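PDB 5E1V: polyketide synthase PksL from Bacillus subtilis, which probably dehydrates beta-hydroxyacyl intermediates tethered to an acyl carrier protein, as the dehydratase domain of a split module in a trans-AT polyketide synthase making bacillaene. Local coordinates for residues L216-S222 with L266-K272; F119-L125 with F256-K262; V72-Q76 with I87-G91; L171-L175 with T191-S196. All coordinates share one frame; numbering follows the deposited sequence.

Contact 1: residues L216-S222 with L266-K272; sequences LPLFYES and LKNFTSK
F219 and T270 are paired across two antiparallel strands, 216-220 and 266-272, in the double hot dog fold expected of polyketide synthase dehydratases. A classic beta bulge sits here. L218 and F219 both give their backbone N-H to T270 O, and T270 N returns a nearly straight bond to F219 O (2.7 Å, 166° at the hydrogen). The tight side carries P217, Y220, L266 and F269. With its CG anti to the backbone N (chi1 169°), F269 brings its ring edge to P217, CZ 3.7 Å from CG. Y220 lies beside F269, CE1 to CD1 3.7 Å, with ring planes 80° apart. L266 CD1 packs against Y220 CB at 3.8 Å. L32 covers this side, and Y220 OH is hydrogen-bonded to G31 O. An alanine in place of Y220 would probably leave G31 O without that hydroxyl and open a gap beside F269 and L266. The other side is looser. K272 is exposed, and the E221 and K267 side chains run alongside each other without a salt bridge, OE2 and NZ 4.6 Å apart. E221 and S222 form a second classic bulge opposite K267, but both its bonds are weak. The firm bond there is K267 N to S222 O, while S222 OG rests on K267 CB at 3.4 Å.

Contact 2: residues F119-L125 with F256-K262; sequences FEETLDL and FNASGEK
K262 and E121 join a hairpin tip to the irregular chain that runs toward helix 125-130. The tip, between strands 248-256 and 262-273, has a type I turn from N257 to G260 and fits the type I plus G1 bulge pattern. Two backbone hydrogen bonds cross the contact. K262 N gives to E121 O (3.0 Å) and L123 N to G260 O (3.0 Å), with T122 bridged to E261 between them. Within the tip, N257 OD1 accepts from S259 OG and E261 N on opposite faces of its amide, and N257 ND2 gives to E261 OE1. These bonds fix the amide in both position and rotation. G260 has no side chain; a CB there would run into L123 O.

Three side chains of 119-125 make the nonpolar packing. L123 CD1 stands over the middle of the F256 ring, 3.5 Å from the centroid and 7° off the normal, a CH-pi contact. F119 lies obliquely against the extended chain of K262, with CD1 3.7 Å from CE. At the other end, L125 CD1 presses on the carbonyl oxygen A258 O.

The charged groups find partners outside the two segments. K262 NZ makes salt bridges to E265 and E254, and E121 OE2 makes one to R236. The second carboxylate oxygen of E121 is buried without a polar partner in the model. It sits at the edge of the F256 ring, OE1 to CE2 3.9 Å, with carboxylate and ring planes 64° apart.

Contact 3: residues V72-Q76 with I87-G91; sequences VLNIQ and ITAKG
V72 and G91 meet near one end of an antiparallel beta hairpin, strands 70-81 and 84-94, in the first hot dog of what is probably a double hot dog fold. V72 O takes a CA-H contact from G91. L73 faces G91 in a non-hydrogen-bonded pair with CA atoms 4.2 Å apart. Its CG is anti to the backbone N (chi1 -170°), which swings CD1 to 3.9 Å from A89 CB and close over the backbone of K90 and G91. A side chain at G91 would crowd that methyl group. N74 is next, in a hydrogen-bonded pair with K90: N74 N to K90 O is 2.9 Å and K90 N to N74 O is 3.0 Å. The amide oxygen of N74 is held by Q8 on the neighbouring strand 4-11. I75 turns back to the buried face with L73. Its two branches divide the work. CG1 touches A89 CB at 3.9 Å, and CG2 lies beside I87 CG2, the two side chains pointing the same way. I37 and I41 of helix 34-44 close over I75, and I38 over I87. Q76 ends the segment on the outer face with N74, K90 and T88. It pairs with T88 through two backbone bonds, N to O 3.0 Å and the reverse 2.9 Å, each donor N lying nearly on the line of the acceptor's C=O bond. Beside them, Q76 CB comes to 4.0 Å from T88 OG1.

Contact 4: residues L171-L175 with T191-S196; sequences LELSL and TLIDGS
L173 lays its CD1 methyl against S196, 3.1 Å from OG, a tight fit. The side chain leaves the strand with CG beside the backbone N (chi1 -73°), and its CD1 also reaches L192 O. L171 takes the next place along the helix, with CD1 3.3 Å from S196 O. At the other end L175 crosses L192 at about a right angle. Its CD1 touches L192 CG at 3.9 Å and T191 CB at 3.8 Å. A CB at G195 would point toward the strand, near L173 CD2, and would clash with T191 O in its own helix. No hydrogen bond crosses the contact. S196 OG instead turns back to L192 O, 2.9 Å away, and is also hydrogen-bonded to T235 OG1. S196 N reaches L192 O from the opposite face of its carbonyl plane. An alanine at S196 is likely to leave T235 OG1 and L192 O without that hydroxyl and to open a gap beside L173 CD1. This is part of the buried packing of what is probably the second hot dog, with helix 190-203 against the sheet. Strand 168-174 lies between strands 159-165 and 232-245, and L253 and F255 of strand 248-256 touch S196.

Overall arrangement
Contact 3 lies in the first hot dog region; contacts 1, 2 and 4 in or beside what is probably the second. Contacts 1 and 2 share strand 262-273: one pairs along it, the other grips the hairpin tip where it begins, and their centres are about 23 Å apart. Contact 4 lies between the segments of contact 2 in sequence, about 16 Å from it and about 17 Å from contact 1, centre to centre. Contacts 2 and 3 are the farthest apart, about 35 Å between centres, on opposite sides of the chain's centre. No ligand marks the active site. D194, in the helix of contact 4, is probably equivalent to the catalytic aspartate of related dehydratases; its CB points away from the strand.

Contact 1: residues L216-S222 with L266-K272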
loop_
_atom_site.group_PDB
_atom_site.type_symbol
_atom_site.label_atom_id
_atom_site.label_comp_id
_atom_site.label_asym_id
_atom_site.label_seq_id
_atom_site.Cartn_x
_atom_site.Cartn_y
_atom_site.Cartn_z
ATOM N N LEU A 216 3.720 -10.872 -3.621
ATOM C CA LEU A 216 3.330 -9.517 -4.103
ATOM C C LEU A 216 1.847 -9.298 -3.908
ATOM O O LEU A 216 1.061 -10.275 -3.838
ATOM C CB LEU A 216 3.674 -9.383 -5.565
ATOM C CG LEU A 216 5.193 -9.376 -5.823
ATOM C CD1 LEU A 216 5.416 -9.203 -7.316
ATOM C CD2 LEU A 216 5.982 -8.337 -5.026
ATOM N N PRO A 217 1.436 -8.030 -3.805
ATOM C CA PRO A 217 0.019 -7.785 -3.677
ATOM C C PRO A 217 -0.839 -8.325 -4.823
ATOM O O PRO A 217 -0.435 -8.339 -6.006
ATOM C CB PRO A 217 -0.055 -6.246 -3.613
ATOM C CG PRO A 217 1.185 -5.868 -2.847
ATOM C CD PRO A 217 2.221 -6.796 -3.496
ATOM N N LEU A 218 -1.993 -8.821 -4.405
ATOM C CA LEU A 218 -2.983 -9.434 -5.269
ATOM C C LEU A 218 -4.366 -8.780 -5.084
ATOM O O LEU A 218 -5.001 -8.485 -6.042
ATOM C CB LEU A 218 -3.121 -10.908 -4.939
ATOM C CG LEU A 218 -4.256 -11.595 -5.763
ATOM C CD1 LEU A 218 -3.972 -11.661 -7.264
ATOM C CD2 LEU A 218 -4.673 -12.983 -5.237
ATOM N N PHE A 219 -4.802 -8.648 -3.862
ATOM C CA PHE A 219 -6.177 -8.244 -3.501
ATOM C C PHE A 219 -6.321 -7.547 -2.139
ATOM O O PHE A 219 -5.750 -8.000 -1.131
ATOM C CB PHE A 219 -7.090 -9.503 -3.512
ATOM C CG PHE A 219 -8.557 -9.243 -3.251
ATOM C CD1 PHE A 219 -9.429 -8.944 -4.269
ATOM C CD2 PHE A 219 -9.083 -9.497 -1.997
ATOM C CE1 PHE A 219 -10.794 -8.769 -4.018
ATOM C CE2 PHE A 219 -10.430 -9.333 -1.736
ATOM C CZ PHE A 219 -11.295 -8.922 -2.726
ATOM N N TYR A 220 -7.185 -6.492 -2.104
ATOM C CA TYR A 220 -7.570 -5.775 -0.923
ATOM C C TYR A 220 -9.054 -5.930 -0.822
ATOM O O TYR A 220 -9.733 -5.507 -1.717
ATOM C CB TYR A 220 -7.263 -4.209 -0.935
ATOM C CG TYR A 220 -5.898 -3.802 -1.419
ATOM C CD1 TYR A 220 -4.849 -4.691 -1.315
ATOM C CD2 TYR A 220 -5.648 -2.518 -2.034
ATOM C CE1 TYR A 220 -3.589 -4.408 -1.802
ATOM C CE2 TYR A 220 -4.366 -2.251 -2.562
ATOM C CZ TYR A 220 -3.351 -3.197 -2.425
ATOM O OH TYR A 220 -2.025 -3.099 -2.872
ATOM N N GLU A 221 -9.574 -6.438 0.296
ATOM C CA GLU A 221 -11.021 -6.532 0.490
ATOM C C GLU A 221 -11.648 -5.121 0.627
ATOM O O GLU A 221 -12.622 -4.716 -0.066
ATOM C CB GLU A 221 -11.348 -7.391 1.729
ATOM C CG GLU A 221 -12.846 -7.434 1.953
ATOM C CD GLU A 221 -13.262 -8.488 2.943
ATOM O OE1 GLU A 221 -12.741 -9.612 2.875
ATOM O OE2 GLU A 221 -14.106 -8.158 3.795
ATOM N N SER A 222 -11.019 -4.332 1.486
ATOM C CA SER A 222 -11.450 -2.949 1.730
ATOM C C SER A 222 -10.380 -2.070 2.349
ATOM O O SER A 222 -9.463 -2.524 3.043
ATOM C CB SER A 222 -12.657 -2.872 2.688
ATOM O OG SER A 222 -12.408 -3.538 3.836
ATOM N N LEU A 266 -6.894 -1.425 6.331
ATOM C CA LEU A 266 -6.877 -2.248 5.098
ATOM C C LEU A 266 -7.246 -3.645 5.449
ATOM O O LEU A 266 -6.409 -4.377 6.019
ATOM C CB LEU A 266 -5.487 -2.259 4.420
ATOM C CG LEU A 266 -5.362 -2.791 3.013
ATOM C CD1 LEU A 266 -6.126 -2.029 1.975
ATOM C CD2 LEU A 266 -3.946 -2.801 2.589
ATOM N N LYS A 267 -8.463 -4.037 5.121
ATOM C CA LYS A 267 -8.911 -5.412 5.523
ATOM C C LYS A 267 -8.591 -6.500 4.509
ATOM O O LYS A 267 -8.839 -6.359 3.316
ATOM C CB LYS A 267 -10.404 -5.328 5.858
ATOM C CG LYS A 267 -11.086 -6.599 6.379
ATOM C CD LYS A 267 -12.462 -6.193 6.959
ATOM C CE LYS A 267 -13.313 -7.408 7.372
ATOM N NZ LYS A 267 -12.474 -8.423 8.065
ATOM N N ASN A 268 -8.025 -7.631 4.977
ATOM C CA ASN A 268 -7.633 -8.774 4.111
ATOM C C ASN A 268 -6.791 -8.370 2.906
ATOM O O ASN A 268 -7.116 -8.609 1.778
ATOM C CB ASN A 268 -8.837 -9.610 3.748
ATOM C CG ASN A 268 -9.182 -10.574 4.881
ATOM O OD1 ASN A 268 -8.311 -11.319 5.330
ATOM N ND2 ASN A 268 -10.400 -10.523 5.371
ATOM N N PHE A 269 -5.709 -7.699 3.233
ATOM C CA PHE A 269 -4.605 -7.496 2.288
ATOM C C PHE A 269 -4.010 -8.882 1.974
ATOM O O PHE A 269 -3.334 -9.503 2.820
ATOM C CB PHE A 269 -3.596 -6.542 2.865
ATOM C CG PHE A 269 -2.313 -6.449 2.104
ATOM C CD1 PHE A 269 -2.267 -6.697 0.778
ATOM C CD2 PHE A 269 -1.140 -6.100 2.744
ATOM C CE1 PHE A 269 -1.080 -6.624 0.077
ATOM C CE2 PHE A 269 0.057 -6.071 2.060
ATOM C CZ PHE A 269 0.078 -6.328 0.703
ATOM N N THR A 270 -4.292 -9.319 0.750
ATOM C CA THR A 270 -3.900 -10.641 0.200
ATOM C C THR A 270 -2.768 -10.455 -0.825
ATOM O O THR A 270 -2.893 -9.676 -1.819
ATOM C CB THR A 270 -5.040 -11.317 -0.583
ATOM O OG1 THR A 270 -6.285 -11.260 0.163
ATOM C CG2 THR A 270 -4.667 -12.773 -0.896
ATOM N N SER A 271 -1.708 -11.250 -0.653
ATOM C CA SER A 271 -0.581 -11.305 -1.557
ATOM C C SER A 271 -0.321 -12.751 -2.002
ATOM O O SER A 271 -0.767 -13.710 -1.359
ATOM C CB SER A 271 0.663 -10.777 -0.809
ATOM O OG SER A 271 0.462 -9.442 -0.379
ATOM N N LYS A 272 0.397 -12.895 -3.104
ATOM C CA LYS A 272 0.534 -14.199 -3.768
ATOM C C LYS A 272 1.973 -14.459 -4.061
ATOM O O LYS A 272 2.710 -13.560 -4.457
ATOM C CB LYS A 272 -0.244 -14.251 -5.062
ATOM C CG LYS A 272 -0.190 -15.605 -5.813
ATOM C CD LYS A 272 -0.995 -15.577 -7.105
ATOM C CE LYS A 272 -0.170 -15.025 -8.260
ATOM N NZ LYS A 272 -1.015 -14.583 -9.418
#

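Contact 2: residues F119-L125 with F256-K262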
loop_
_atom_site.group_PDB
_atom_site.type_symbol
_atom_site.label_atom_id
_atom_site.label_comp_id
_atom_site.label_asym_id
_atom_site.label_seq_id
_atom_site.Cartn_x
_atom_site.Cartn_y
_atom_site.Cartn_z
ATOM N N PHE A 119 -14.103 5.355 13.191
ATOM C CA PHE A 119 -13.464 4.354 14.001
ATOM C C PHE A 119 -13.477 4.861 15.434
ATOM O O PHE A 119 -13.265 6.051 15.661
ATOM C CB PHE A 119 -11.997 4.212 13.588
ATOM C CG PHE A 119 -11.808 3.683 12.201
ATOM C CD1 PHE A 119 -11.971 2.359 11.932
ATOM C CD2 PHE A 119 -11.493 4.552 11.147
ATOM C CE1 PHE A 119 -11.824 1.880 10.637
ATOM C CE2 PHE A 119 -11.274 4.059 9.864
ATOM C CZ PHE A 119 -11.455 2.739 9.616
ATOM N N GLU A 120 -13.717 3.965 16.367
ATOM C CA GLU A 120 -13.748 4.270 17.807
ATOM C C GLU A 120 -12.547 3.747 18.571
ATOM O O GLU A 120 -12.201 4.268 19.649
ATOM C CB GLU A 120 -14.990 3.648 18.422
ATOM C CG GLU A 120 -16.262 4.239 17.901
ATOM C CD GLU A 120 -17.510 3.472 18.307
ATOM O OE1 GLU A 120 -17.431 2.369 18.914
ATOM O OE2 GLU A 120 -18.587 4.006 17.990
ATOM N N GLU A 121 -11.905 2.715 18.036
ATOM C CA GLU A 121 -10.762 2.084 18.691
ATOM C C GLU A 121 -9.665 3.107 19.052
ATOM O O GLU A 121 -9.266 3.949 18.207
ATOM C CB GLU A 121 -10.180 1.031 17.737
ATOM C CG GLU A 121 -10.080 -0.400 18.244
ATOM C CD GLU A 121 -8.804 -0.682 18.988
ATOM O OE1 GLU A 121 -8.163 0.282 19.437
ATOM O OE2 GLU A 121 -8.440 -1.868 19.129
ATOM N N THR A 122 -9.147 3.059 20.293
ATOM C CA THR A 122 -7.904 3.813 20.618
ATOM C C THR A 122 -6.892 2.898 21.307
ATOM O O THR A 122 -7.238 1.811 21.771
ATOM C CB THR A 122 -8.127 5.100 21.464
ATOM O OG1 THR A 122 -8.686 4.762 22.729
ATOM C CG2 THR A 122 -9.044 6.098 20.776
ATOM N N LEU A 123 -5.644 3.334 21.333
ATOM C CA LEU A 123 -4.562 2.584 21.941
ATOM C C LEU A 123 -3.770 3.441 22.945
ATOM O O LEU A 123 -3.683 4.642 22.804
ATOM C CB LEU A 123 -3.606 2.113 20.849
ATOM C CG LEU A 123 -4.188 1.097 19.871
ATOM C CD1 LEU A 123 -3.157 0.745 18.812
ATOM C CD2 LEU A 123 -4.623 -0.152 20.614
ATOM N N ASP A 124 -3.196 2.799 23.950
ATOM C CA ASP A 124 -2.247 3.455 24.857
ATOM C C ASP A 124 -0.872 3.061 24.351
ATOM O O ASP A 124 -0.362 2.012 24.695
ATOM C CB ASP A 124 -2.463 2.970 26.307
ATOM N N LEU A 125 -0.290 3.872 23.479
ATOM C CA LEU A 125 0.922 3.465 22.731
ATOM C C LEU A 125 2.120 3.057 23.623
ATOM O O LEU A 125 2.682 1.949 23.506
ATOM C CB LEU A 125 1.330 4.588 21.769
ATOM C CG LEU A 125 0.294 4.950 20.697
ATOM C CD1 LEU A 125 0.680 6.223 19.972
ATOM C CD2 LEU A 125 0.086 3.808 19.710
ATOM N N PHE A 256 -3.184 3.770 12.999
ATOM C CA PHE A 256 -3.405 4.738 14.059
ATOM C C PHE A 256 -2.520 5.985 13.981
ATOM O O PHE A 256 -1.329 5.891 13.638
ATOM C CB PHE A 256 -3.109 4.039 15.404
ATOM C CG PHE A 256 -4.002 2.889 15.694
ATOM C CD1 PHE A 256 -3.713 1.641 15.215
ATOM C CD2 PHE A 256 -5.125 3.052 16.468
ATOM C CE1 PHE A 256 -4.532 0.583 15.453
ATOM C CE2 PHE A 256 -5.946 1.991 16.743
ATOM C CZ PHE A 256 -5.642 0.745 16.233
ATOM N N ASN A 257 -3.079 7.143 14.349
ATOM C CA ASN A 257 -2.270 8.366 14.415
ATOM C C ASN A 257 -1.330 8.371 15.649
ATOM O O ASN A 257 -1.376 7.490 16.504
ATOM C CB ASN A 257 -3.103 9.657 14.218
ATOM C CG ASN A 257 -4.104 9.915 15.344
ATOM O OD1 ASN A 257 -3.981 9.329 16.427
ATOM N ND2 ASN A 257 -5.156 10.700 15.051
ATOM N N ALA A 258 -0.454 9.352 15.716
ATOM C CA ALA A 258 0.562 9.381 16.769
ATOM C C ALA A 258 -0.100 9.524 18.157
ATOM O O ALA A 258 0.455 9.087 19.172
ATOM C CB ALA A 258 1.541 10.528 16.493
ATOM N N SER A 259 -1.304 10.065 18.179
ATOM C CA SER A 259 -2.076 10.137 19.402
ATOM C C SER A 259 -2.801 8.808 19.771
ATOM O O SER A 259 -3.427 8.713 20.806
ATOM C CB SER A 259 -2.998 11.346 19.321
ATOM O OG SER A 259 -4.264 10.971 18.892
ATOM N N GLY A 260 -2.675 7.759 18.951
ATOM C CA GLY A 260 -3.270 6.448 19.247
ATOM C C GLY A 260 -4.691 6.199 18.764
ATOM O O GLY A 260 -5.268 5.117 19.013
ATOM N N GLU A 261 -5.262 7.151 18.042
ATOM C CA GLU A 261 -6.618 6.952 17.562
ATOM C C GLU A 261 -6.610 6.122 16.269
ATOM O O GLU A 261 -5.741 6.318 15.431
ATOM C CB GLU A 261 -7.315 8.262 17.327
ATOM C CG GLU A 261 -7.402 9.159 18.561
ATOM C CD GLU A 261 -7.468 10.627 18.222
ATOM O OE1 GLU A 261 -7.066 10.988 17.115
ATOM O OE2 GLU A 261 -7.871 11.459 19.083
ATOM N N LYS A 262 -7.513 5.159 16.153
ATOM C CA LYS A 262 -7.633 4.383 14.866
ATOM C C LYS A 262 -8.184 5.298 13.788
ATOM O O LYS A 262 -9.215 5.957 13.988
ATOM C CB LYS A 262 -8.504 3.157 15.000
ATOM C CG LYS A 262 -8.559 2.315 13.722
ATOM C CD LYS A 262 -9.006 0.884 13.995
ATOM C CE LYS A 262 -9.146 0.069 12.709
ATOM N NZ LYS A 262 -9.553 -1.309 13.084
#

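Contact 3: residues V72-Q76 with I87-G91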
loop_
_atom_site.group_PDB
_atom_site.type_symbol
_atom_site.label_atom_id
_atom_site.label_comp_id
_atom_site.label_asym_id
_atom_site.label_seq_id
_atom_site.Cartn_x
_atom_site.Cartn_y
_atom_site.Cartn_z
ATOM N N VAL A 72 1.855 4.753 -19.631
ATOM C CA VAL A 72 0.819 5.748 -19.583
ATOM C C VAL A 72 -0.414 5.027 -19.068
ATOM O O VAL A 72 -0.978 4.199 -19.783
ATOM C CB VAL A 72 0.598 6.353 -20.945
ATOM C CG1 VAL A 72 -0.533 7.365 -20.860
ATOM C CG2 VAL A 72 1.918 6.997 -21.446
ATOM N N LEU A 73 -0.774 5.292 -17.814
ATOM C CA LEU A 73 -1.810 4.567 -17.100
ATOM C C LEU A 73 -3.101 5.387 -17.079
ATOM O O LEU A 73 -3.158 6.474 -16.509
ATOM C CB LEU A 73 -1.343 4.183 -15.671
ATOM C CG LEU A 73 -2.203 3.197 -14.825
ATOM C CD1 LEU A 73 -2.180 1.797 -15.389
ATOM C CD2 LEU A 73 -1.773 3.090 -13.349
ATOM N N ASN A 74 -4.124 4.836 -17.705
ATOM C CA ASN A 74 -5.412 5.459 -17.802
ATOM C C ASN A 74 -6.257 4.869 -16.716
ATOM O O ASN A 74 -6.426 3.629 -16.683
ATOM C CB ASN A 74 -5.957 5.170 -19.194
ATOM C CG ASN A 74 -5.637 6.273 -20.161
ATOM O OD1 ASN A 74 -4.975 7.251 -19.819
ATOM N ND2 ASN A 74 -6.169 6.160 -21.366
ATOM N N ILE A 75 -6.692 5.712 -15.758
ATOM C CA ILE A 75 -7.597 5.274 -14.678
ATOM C C ILE A 75 -8.996 5.816 -14.979
ATOM O O ILE A 75 -9.167 7.022 -15.061
ATOM C CB ILE A 75 -7.088 5.648 -13.290
ATOM C CG1 ILE A 75 -5.694 5.063 -13.110
ATOM C CG2 ILE A 75 -7.933 5.081 -12.166
ATOM C CD1 ILE A 75 -4.917 5.805 -12.104
ATOM N N GLN A 76 -9.958 4.917 -15.215
ATOM C CA GLN A 76 -11.368 5.353 -15.390
ATOM C C GLN A 76 -12.222 4.854 -14.203
ATOM O O GLN A 76 -12.137 3.653 -13.823
ATOM C CB GLN A 76 -11.927 4.799 -16.659
ATOM C CG GLN A 76 -11.106 5.139 -17.874
ATOM C CD GLN A 76 -11.881 4.921 -19.161
ATOM O OE1 GLN A 76 -13.121 4.887 -19.166
ATOM N NE2 GLN A 76 -11.162 4.776 -20.248
ATOM N N ILE A 87 -13.680 1.042 -10.985
ATOM C CA ILE A 87 -12.387 1.621 -11.376
ATOM C C ILE A 87 -11.618 0.589 -12.196
ATOM O O ILE A 87 -11.521 -0.562 -11.840
ATOM C CB ILE A 87 -11.585 1.940 -10.078
ATOM C CG1 ILE A 87 -12.306 2.936 -9.172
ATOM C CG2 ILE A 87 -10.211 2.532 -10.411
ATOM C CD1 ILE A 87 -11.862 2.774 -7.748
ATOM N N THR A 88 -11.026 1.012 -13.292
ATOM C CA THR A 88 -10.126 0.123 -14.038
ATOM C C THR A 88 -8.837 0.923 -14.409
ATOM O O THR A 88 -8.902 2.140 -14.689
ATOM C CB THR A 88 -10.835 -0.296 -15.348
ATOM O OG1 THR A 88 -11.032 0.934 -16.062
ATOM C CG2 THR A 88 -12.174 -0.906 -15.111
ATOM N N ALA A 89 -7.659 0.294 -14.317
ATOM C CA ALA A 89 -6.478 1.015 -14.661
ATOM C C ALA A 89 -5.767 0.174 -15.730
ATOM O O ALA A 89 -5.381 -0.938 -15.497
ATOM C CB ALA A 89 -5.594 1.220 -13.493
ATOM N N LYS A 90 -5.668 0.737 -16.898
ATOM C CA LYS A 90 -5.056 0.021 -18.004
ATOM C C LYS A 90 -3.979 0.930 -18.595
ATOM O O LYS A 90 -4.163 2.133 -18.720
ATOM C CB LYS A 90 -6.124 -0.345 -19.033
ATOM C CG LYS A 90 -7.125 0.736 -19.263
ATOM C CD LYS A 90 -8.237 0.280 -20.220
ATOM C CE LYS A 90 -9.342 -0.463 -19.518
ATOM N NZ LYS A 90 -10.563 0.376 -19.513
ATOM N N GLY A 91 -2.858 0.338 -18.967
ATOM C CA GLY A 91 -1.764 1.092 -19.401
ATOM C C GLY A 91 -1.113 0.603 -20.711
ATOM O O GLY A 91 -1.166 -0.563 -21.086
#

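Contact 4: residues L171-L175 with T191-S196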
loop_
_atom_site.group_PDB
_atom_site.type_symbol
_atom_site.label_atom_id
_atom_site.label_comp_id
_atom_site.label_asym_id
_atom_site.label_seq_id
_atom_site.Cartn_x
_atom_site.Cartn_y
_atom_site.Cartn_z
ATOM N N LEU A 171 3.771 -1.445 14.449
ATOM C CA LEU A 171 4.808 -0.838 13.561
ATOM C C LEU A 171 4.804 0.627 13.773
ATOM O O LEU A 171 3.760 1.258 13.643
ATOM C CB LEU A 171 4.489 -1.093 12.052
ATOM C CG LEU A 171 3.983 -2.478 11.710
ATOM C CD1 LEU A 171 3.718 -2.640 10.209
ATOM C CD2 LEU A 171 5.058 -3.486 12.156
ATOM N N GLU A 172 5.963 1.193 14.132
ATOM C CA GLU A 172 6.111 2.618 14.379
ATOM C C GLU A 172 6.862 3.111 13.175
ATOM O O GLU A 172 8.054 2.877 13.065
ATOM C CB GLU A 172 6.960 2.875 15.664
ATOM C CG GLU A 172 7.280 4.334 15.956
ATOM C CD GLU A 172 8.186 4.550 17.193
ATOM O OE1 GLU A 172 8.728 3.584 17.775
ATOM O OE2 GLU A 172 8.366 5.716 17.539
ATOM N N LEU A 173 6.128 3.751 12.259
ATOM C CA LEU A 173 6.561 4.057 10.911
ATOM C C LEU A 173 6.615 5.547 10.710
ATOM O O LEU A 173 5.737 6.244 11.145
ATOM C CB LEU A 173 5.539 3.467 9.901
ATOM C CG LEU A 173 5.631 1.958 9.803
ATOM C CD1 LEU A 173 4.481 1.367 8.989
ATOM C CD2 LEU A 173 6.989 1.482 9.300
ATOM N N SER A 174 7.628 6.060 10.020
ATOM C CA SER A 174 7.625 7.466 9.592
ATOM C C SER A 174 8.444 7.592 8.262
ATOM O O SER A 174 9.162 6.719 7.908
ATOM C CB SER A 174 8.099 8.445 10.723
ATOM O OG SER A 174 9.489 8.315 10.989
ATOM N N LEU A 175 8.265 8.667 7.520
ATOM C CA LEU A 175 9.064 8.932 6.318
ATOM C C LEU A 175 10.544 9.207 6.664
ATOM O O LEU A 175 10.861 9.851 7.689
ATOM C CB LEU A 175 8.442 10.115 5.641
ATOM C CG LEU A 175 7.371 9.943 4.596
ATOM C CD1 LEU A 175 6.673 8.589 4.436
ATOM C CD2 LEU A 175 6.446 11.090 4.291
ATOM N N THR A 191 4.972 4.932 0.988
ATOM C CA THR A 191 5.986 4.436 1.913
ATOM C C THR A 191 5.479 3.982 3.269
ATOM O O THR A 191 5.889 2.955 3.847
ATOM C CB THR A 191 7.037 5.586 2.064
ATOM O OG1 THR A 191 7.620 5.820 0.751
ATOM C CG2 THR A 191 8.100 5.176 2.905
ATOM N N LEU A 192 4.528 4.721 3.801
ATOM C CA LEU A 192 3.881 4.299 5.036
ATOM C C LEU A 192 3.092 3.027 4.807
ATOM O O LEU A 192 3.158 2.127 5.610
ATOM C CB LEU A 192 3.012 5.419 5.512
ATOM C CG LEU A 192 3.655 6.730 6.013
ATOM C CD1 LEU A 192 2.606 7.645 6.503
ATOM C CD2 LEU A 192 4.657 6.416 7.116
ATOM N N ILE A 193 2.315 2.949 3.710
ATOM C CA ILE A 193 1.467 1.785 3.495
ATOM C C ILE A 193 2.387 0.585 3.117
ATOM O O ILE A 193 2.284 -0.469 3.713
ATOM C CB ILE A 193 0.390 1.954 2.403
ATOM C CG1 ILE A 193 -0.405 3.286 2.523
ATOM C CG2 ILE A 193 -0.551 0.734 2.493
ATOM C CD1 ILE A 193 -0.998 3.586 3.850
ATOM N N ASP A 194 3.316 0.763 2.183
ATOM C CA ASP A 194 4.201 -0.328 1.848
ATOM C C ASP A 194 4.992 -0.832 3.089
ATOM O O ASP A 194 5.155 -2.044 3.318
ATOM C CB ASP A 194 5.081 -0.001 0.625
ATOM C CG ASP A 194 5.923 -1.150 0.217
ATOM O OD1 ASP A 194 5.381 -2.124 -0.413
ATOM O OD2 ASP A 194 7.119 -1.113 0.608
ATOM N N GLY A 195 5.523 0.113 3.855
ATOM C CA GLY A 195 6.274 -0.216 5.089
ATOM C C GLY A 195 5.437 -1.054 6.051
ATOM O O GLY A 195 5.956 -1.931 6.754
ATOM N N SER A 196 4.137 -0.785 6.086
ATOM C CA SER A 196 3.221 -1.534 6.909
ATOM C C SER A 196 3.064 -2.996 6.428
ATOM O O SER A 196 2.993 -3.906 7.298
ATOM C CB SER A 196 1.863 -0.848 6.986
ATOM O OG SER A 196 1.897 0.444 7.646
#